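Side-chain contacts in endostatin (Mus musculus, PDB 1KOE), which inhibits angiogenesis as a C-terminal fragment of collagen XVIII and binds heparin: residues Y128-R133 with T137-Q142; G15-I20 with S112-S117. All coordinates share one frame; numbering follows the deposited sequence.

Contact 1: Y128-R133 with T137-Q142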
loop_
_atom_site.group_PDB
_atom_site.type_symbol
_atom_site.label_atom_id
_atom_site.label_comp_id
_atom_site.label_asym_id
_atom_site.label_seq_id
_atom_site.Cartn_x
_atom_site.Cartn_y
_atom_site.Cartn_z
ATOM N N TYR A 128 -9.848 -0.134 10.012
ATOM C CA TYR A 128 -9.670 -0.480 8.619
ATOM C C TYR A 128 -10.936 -0.228 7.801
ATOM O O TYR A 128 -11.248 -0.938 6.838
ATOM C CB TYR A 128 -9.071 -1.882 8.412
ATOM C CG TYR A 128 -9.827 -3.092 8.922
ATOM C CD1 TYR A 128 -11.132 -3.002 9.425
ATOM C CD2 TYR A 128 -9.215 -4.346 8.885
ATOM C CE1 TYR A 128 -11.804 -4.156 9.878
ATOM C CE2 TYR A 128 -9.865 -5.492 9.333
ATOM C CZ TYR A 128 -11.159 -5.392 9.823
ATOM O OH TYR A 128 -11.802 -6.539 10.223
ATOM N N CYS A 129 -11.629 0.851 8.176
ATOM C CA CYS A 129 -12.850 1.295 7.503
ATOM C C CYS A 129 -13.850 0.168 7.252
ATOM O O CYS A 129 -14.402 0.059 6.162
ATOM C CB CYS A 129 -12.494 2.019 6.205
ATOM S SG CYS A 129 -11.506 3.519 6.492
ATOM N N GLU A 130 -14.064 -0.657 8.276
ATOM C CA GLU A 130 -14.986 -1.786 8.200
ATOM C C GLU A 130 -14.620 -2.644 6.982
ATOM O O GLU A 130 -15.436 -2.926 6.092
ATOM C CB GLU A 130 -16.419 -1.257 8.183
ATOM C CG GLU A 130 -16.694 -0.464 9.483
ATOM C CD GLU A 130 -17.962 0.374 9.477
ATOM O OE1 GLU A 130 -18.844 0.160 8.614
ATOM O OE2 GLU A 130 -18.063 1.255 10.362
ATOM N N THR A 131 -13.358 -3.058 7.006
ATOM C CA THR A 131 -12.729 -3.838 5.955
ATOM C C THR A 131 -12.918 -3.194 4.578
ATOM O O THR A 131 -13.265 -3.837 3.588
ATOM C CB THR A 131 -13.024 -5.377 6.048
ATOM O OG1 THR A 131 -12.121 -6.094 5.186
ATOM C CG2 THR A 131 -14.450 -5.708 5.703
ATOM N N TRP A 132 -12.658 -1.883 4.546
ATOM C CA TRP A 132 -12.695 -1.058 3.338
ATOM C C TRP A 132 -14.027 -1.025 2.625
ATOM O O TRP A 132 -14.105 -0.992 1.395
ATOM C CB TRP A 132 -11.542 -1.468 2.405
ATOM C CG TRP A 132 -10.258 -1.576 3.180
ATOM C CD1 TRP A 132 -9.601 -2.723 3.538
ATOM C CD2 TRP A 132 -9.560 -0.498 3.824
ATOM N NE1 TRP A 132 -8.544 -2.428 4.374
ATOM C CE2 TRP A 132 -8.496 -1.071 4.566
ATOM C CE3 TRP A 132 -9.737 0.896 3.848
ATOM C CZ2 TRP A 132 -7.611 -0.290 5.327
ATOM C CZ3 TRP A 132 -8.864 1.666 4.599
ATOM C CH2 TRP A 132 -7.818 1.074 5.328
ATOM N N ARG A 133 -15.081 -0.963 3.424
ATOM C CA ARG A 133 -16.420 -0.919 2.884
ATOM C C ARG A 133 -17.154 0.398 3.143
ATOM O O ARG A 133 -18.188 0.664 2.524
ATOM C CB ARG A 133 -17.243 -2.100 3.424
ATOM C CG ARG A 133 -16.801 -3.447 2.874
ATOM C CD ARG A 133 -17.785 -4.554 3.245
ATOM N NE ARG A 133 -17.369 -5.805 2.614
ATOM C CZ ARG A 133 -17.148 -6.947 3.266
ATOM N NH1 ARG A 133 -17.328 -7.014 4.587
ATOM N NH2 ARG A 133 -16.624 -7.986 2.615
ATOM N N THR A 137 -17.728 9.600 7.629
ATOM C CA THR A 137 -16.749 10.414 8.362
ATOM C C THR A 137 -16.375 9.933 9.752
ATOM O O THR A 137 -15.255 10.174 10.207
ATOM C CB THR A 137 -17.148 11.904 8.474
ATOM O OG1 THR A 137 -18.326 12.035 9.279
ATOM C CG2 THR A 137 -17.394 12.506 7.111
ATOM N N GLY A 138 -17.312 9.271 10.422
ATOM C CA GLY A 138 -17.071 8.778 11.760
ATOM C C GLY A 138 -16.216 7.534 11.858
ATOM O O GLY A 138 -15.639 7.275 12.912
ATOM N N ALA A 139 -16.130 6.744 10.796
ATOM C CA ALA A 139 -15.311 5.534 10.854
ATOM C C ALA A 139 -13.852 5.878 10.531
ATOM O O ALA A 139 -13.596 6.868 9.837
ATOM C CB ALA A 139 -15.837 4.506 9.875
ATOM N N THR A 140 -12.911 5.074 11.028
ATOM C CA THR A 140 -11.504 5.333 10.747
ATOM C C THR A 140 -10.752 4.164 10.132
ATOM O O THR A 140 -11.146 2.990 10.252
ATOM C CB THR A 140 -10.694 5.785 12.002
ATOM O OG1 THR A 140 -10.623 4.714 12.947
ATOM C CG2 THR A 140 -11.320 7.022 12.639
ATOM N N GLY A 141 -9.633 4.514 9.507
ATOM C CA GLY A 141 -8.747 3.543 8.905
ATOM C C GLY A 141 -7.336 3.973 9.250
ATOM O O GLY A 141 -7.054 5.173 9.327
ATOM N N GLN A 142 -6.454 3.013 9.489
ATOM C CA GLN A 142 -5.075 3.345 9.817
ATOM C C GLN A 142 -4.351 3.744 8.520
ATOM O O GLN A 142 -4.391 3.028 7.517
ATOM C CB GLN A 142 -4.379 2.179 10.515
ATOM C CG GLN A 142 -3.337 2.614 11.528
ATOM C CD GLN A 142 -3.960 3.086 12.850
ATOM O OE1 GLN A 142 -5.152 3.393 12.931
ATOM N NE2 GLN A 142 -3.155 3.117 13.890
#

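Contact 2: G15-I20 with S112-S117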
loop_
_atom_site.group_PDB
_atom_site.type_symbol
_atom_site.label_atom_id
_atom_site.label_comp_id
_atom_site.label_asym_id
_atom_site.label_seq_id
_atom_site.Cartn_x
_atom_site.Cartn_y
_atom_site.Cartn_z
ATOM N N GLY A 15 -12.106 5.245 1.985
ATOM C CA GLY A 15 -12.162 3.954 2.636
ATOM C C GLY A 15 -13.217 3.021 2.053
ATOM O O GLY A 15 -13.194 1.826 2.337
ATOM N N GLY A 16 -14.168 3.565 1.289
ATOM C CA GLY A 16 -15.207 2.743 0.672
ATOM C C GLY A 16 -14.693 2.256 -0.670
ATOM O O GLY A 16 -14.939 2.889 -1.700
ATOM N N MET A 17 -13.984 1.124 -0.653
ATOM C CA MET A 17 -13.360 0.554 -1.859
ATOM C C MET A 17 -14.050 -0.686 -2.393
ATOM O O MET A 17 -13.501 -1.363 -3.267
ATOM C CB MET A 17 -11.921 0.143 -1.537
ATOM C CG MET A 17 -11.061 1.243 -0.952
ATOM S SD MET A 17 -9.442 0.585 -0.574
ATOM C CE MET A 17 -8.743 1.911 0.453
ATOM N N ARG A 18 -15.245 -0.963 -1.873
ATOM C CA ARG A 18 -16.019 -2.160 -2.222
ATOM C C ARG A 18 -15.304 -3.366 -1.625
ATOM O O ARG A 18 -15.298 -4.470 -2.196
ATOM C CB ARG A 18 -16.192 -2.319 -3.734
ATOM C CG ARG A 18 -17.020 -1.203 -4.367
ATOM C CD ARG A 18 -17.561 -1.592 -5.752
ATOM N NE ARG A 18 -16.557 -1.433 -6.797
ATOM N N GLY A 19 -14.710 -3.146 -0.454
ATOM C CA GLY A 19 -13.997 -4.184 0.249
ATOM C C GLY A 19 -12.641 -4.500 -0.354
ATOM O O GLY A 19 -12.229 -3.894 -1.346
ATOM N N ILE A 20 -11.968 -5.489 0.227
ATOM C CA ILE A 20 -10.668 -5.892 -0.257
ATOM C C ILE A 20 -10.775 -6.504 -1.673
ATOM O O ILE A 20 -9.846 -6.385 -2.460
ATOM C CB ILE A 20 -9.980 -6.837 0.742
ATOM C CG1 ILE A 20 -8.481 -6.946 0.403
ATOM C CG2 ILE A 20 -10.690 -8.190 0.772
ATOM C CD1 ILE A 20 -7.716 -5.649 0.666
ATOM N N SER A 112 -1.134 10.786 2.024
ATOM C CA SER A 112 -1.210 9.715 3.004
ATOM C C SER A 112 -1.601 8.434 2.263
ATOM O O SER A 112 -2.192 8.490 1.186
ATOM C CB SER A 112 -2.216 10.043 4.111
ATOM O OG SER A 112 -1.699 11.061 4.964
ATOM N N VAL A 113 -1.251 7.301 2.850
ATOM C CA VAL A 113 -1.514 5.988 2.273
ATOM C C VAL A 113 -2.330 5.142 3.242
ATOM O O VAL A 113 -2.022 5.097 4.443
ATOM C CB VAL A 113 -0.177 5.245 2.014
ATOM C CG1 VAL A 113 -0.439 3.855 1.453
ATOM C CG2 VAL A 113 0.698 6.046 1.060
ATOM N N TRP A 114 -3.380 4.502 2.733
ATOM C CA TRP A 114 -4.215 3.614 3.556
ATOM C C TRP A 114 -3.469 2.308 3.796
ATOM O O TRP A 114 -2.787 1.810 2.903
ATOM C CB TRP A 114 -5.517 3.227 2.818
ATOM C CG TRP A 114 -6.573 4.281 2.711
ATOM C CD1 TRP A 114 -7.148 4.757 1.563
ATOM C CD2 TRP A 114 -7.233 4.954 3.802
ATOM N NE1 TRP A 114 -8.129 5.678 1.873
ATOM C CE2 TRP A 114 -8.201 5.814 3.235
ATOM C CE3 TRP A 114 -7.088 4.915 5.200
ATOM C CZ2 TRP A 114 -9.032 6.637 4.024
ATOM C CZ3 TRP A 114 -7.926 5.754 5.996
ATOM C CH2 TRP A 114 -8.876 6.589 5.393
ATOM N N HIS A 115 -3.577 1.753 4.998
ATOM C CA HIS A 115 -2.980 0.441 5.242
ATOM C C HIS A 115 -3.764 -0.457 6.218
ATOM O O HIS A 115 -3.678 -1.676 6.125
ATOM C CB HIS A 115 -1.481 0.509 5.597
ATOM C CG HIS A 115 -1.170 1.311 6.827
ATOM N ND1 HIS A 115 -1.456 0.862 8.101
ATOM C CD2 HIS A 115 -0.572 2.517 6.979
ATOM C CE1 HIS A 115 -1.049 1.763 8.987
ATOM N NE2 HIS A 115 -0.512 2.775 8.328
ATOM N N GLY A 116 -4.497 0.143 7.161
ATOM C CA GLY A 116 -5.279 -0.624 8.130
ATOM C C GLY A 116 -4.496 -1.624 8.967
ATOM O O GLY A 116 -5.088 -2.584 9.462
ATOM N N SER A 117 -3.211 -1.347 9.226
ATOM C CA SER A 117 -2.338 -2.277 9.959
ATOM C C SER A 117 -1.486 -1.672 11.062
ATOM O O SER A 117 -1.218 -0.474 11.043
ATOM C CB SER A 117 -1.348 -2.930 8.986
ATOM O OG SER A 117 -1.992 -3.349 7.797
#

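Contact 1: Y128-R133 with T137-Q142
C129 meets strand 140-142 with both its backbone N and its sulfur. Its N donates to T140 O at 3.0 Å with an N-H...O angle of 157°. Y128 N also comes near that oxygen, but its angle is too poor for a bond. The C129 side chain, with SG beside its own backbone N (chi1 -62°), reaches one residue further along the strand, SG lying 3.7 Å from G141 CA. The backbone bonds of A139 and G141 to C159 and A157 belong to the pairing with strand 155-158 and its end, and the C129-C159 disulfide links the 129-132 turn to the same place.

G141 also receives the indole of W132, obliquely, with CH2 4.4 Å from G141 CA. C129 SG and the W132 ring together leave no room for a side chain at this position. The CA atoms of Y128 and G141 are 4.1 Å apart in a single bridge. The indole itself is covered on one face by Y128 O, 3.4 Å above the plane and over its centre; this oxygen also accepts the backbone N-H of W132 at 2.9 Å. W132 NE1 is hydrogen-bonded to S45 O. On the Y128 ring, T131 CA lies over one face, offset toward the rim. At the outer margin the extended chain of E130 carries OE2 to 4.0 Å from A139 CB, a loose contact.

C129, E130, T131 and W132 all have positive phi and psi, and W132 N bonds to Y128 O and R133 N to C129 O, the i to i+4 pattern. The arrangement is a short, weakly bonded left-handed helical turn bridged once to the central strand of a three-stranded antiparallel sheet and tied by a disulfide, within the C-type lectin-like fold of endostatin.

Contact 2: G15-I20 with S112-S117
M17 and W114 make the apolar part of the contact. M17 is directed at the indole, and its chain, extended beyond CG (chi2 178°), delivers the terminal methyl CE to 3.4 Å from W114 CD1 and 3.9 Å from W114 CG. The methyl therefore meets the pyrrole part of the indole, in an oblique approach.

Backbone-to-ring packing adds a second patch. G15 CA lies 4.0 Å above one face of the W114 ring, offset toward the rim, and G15 N is 3.9 Å from W114 CZ2. G15 also pairs through its backbone with C159.

Polar bonds within 112-117 shape the turn that follows the strand. S117 N donates to H115 ND1 at 3.0 Å, only 10° from the ring plane, and S117 OG donates to H115 O at 2.9 Å. With ND1 accepting and NE2 hydrogen-bonded to E153 O, H115 is probably neutral with its proton on NE2.

No hydrogen bond joins the two segments, so the contact relies on apolar packing around a buried indole whose NE1 is satisfied by L13 O, just before the first segment.

Contact 2 closes before contact 1 opens, so the two follow in series along the chain, yet their centres lie 7 Å apart, on the same side of the molecular centre. Strands 112-114 and 140-145 are neighbours in the three-stranded antiparallel sheet, and a probable bond from G116 N to Q142 O (2.9 Å) adds a link just past the end of strand 112-114. A second probable bond, from G19 N to W132 O (2.9 Å), ties the chain around the start of helix 19-33 to helix 129-132. Between these links the indoles of W114 and W132 meet with planes about 60° apart. The two contacts adjoin through this pair, contact 2 buried and contact 1 reaching toward the surface.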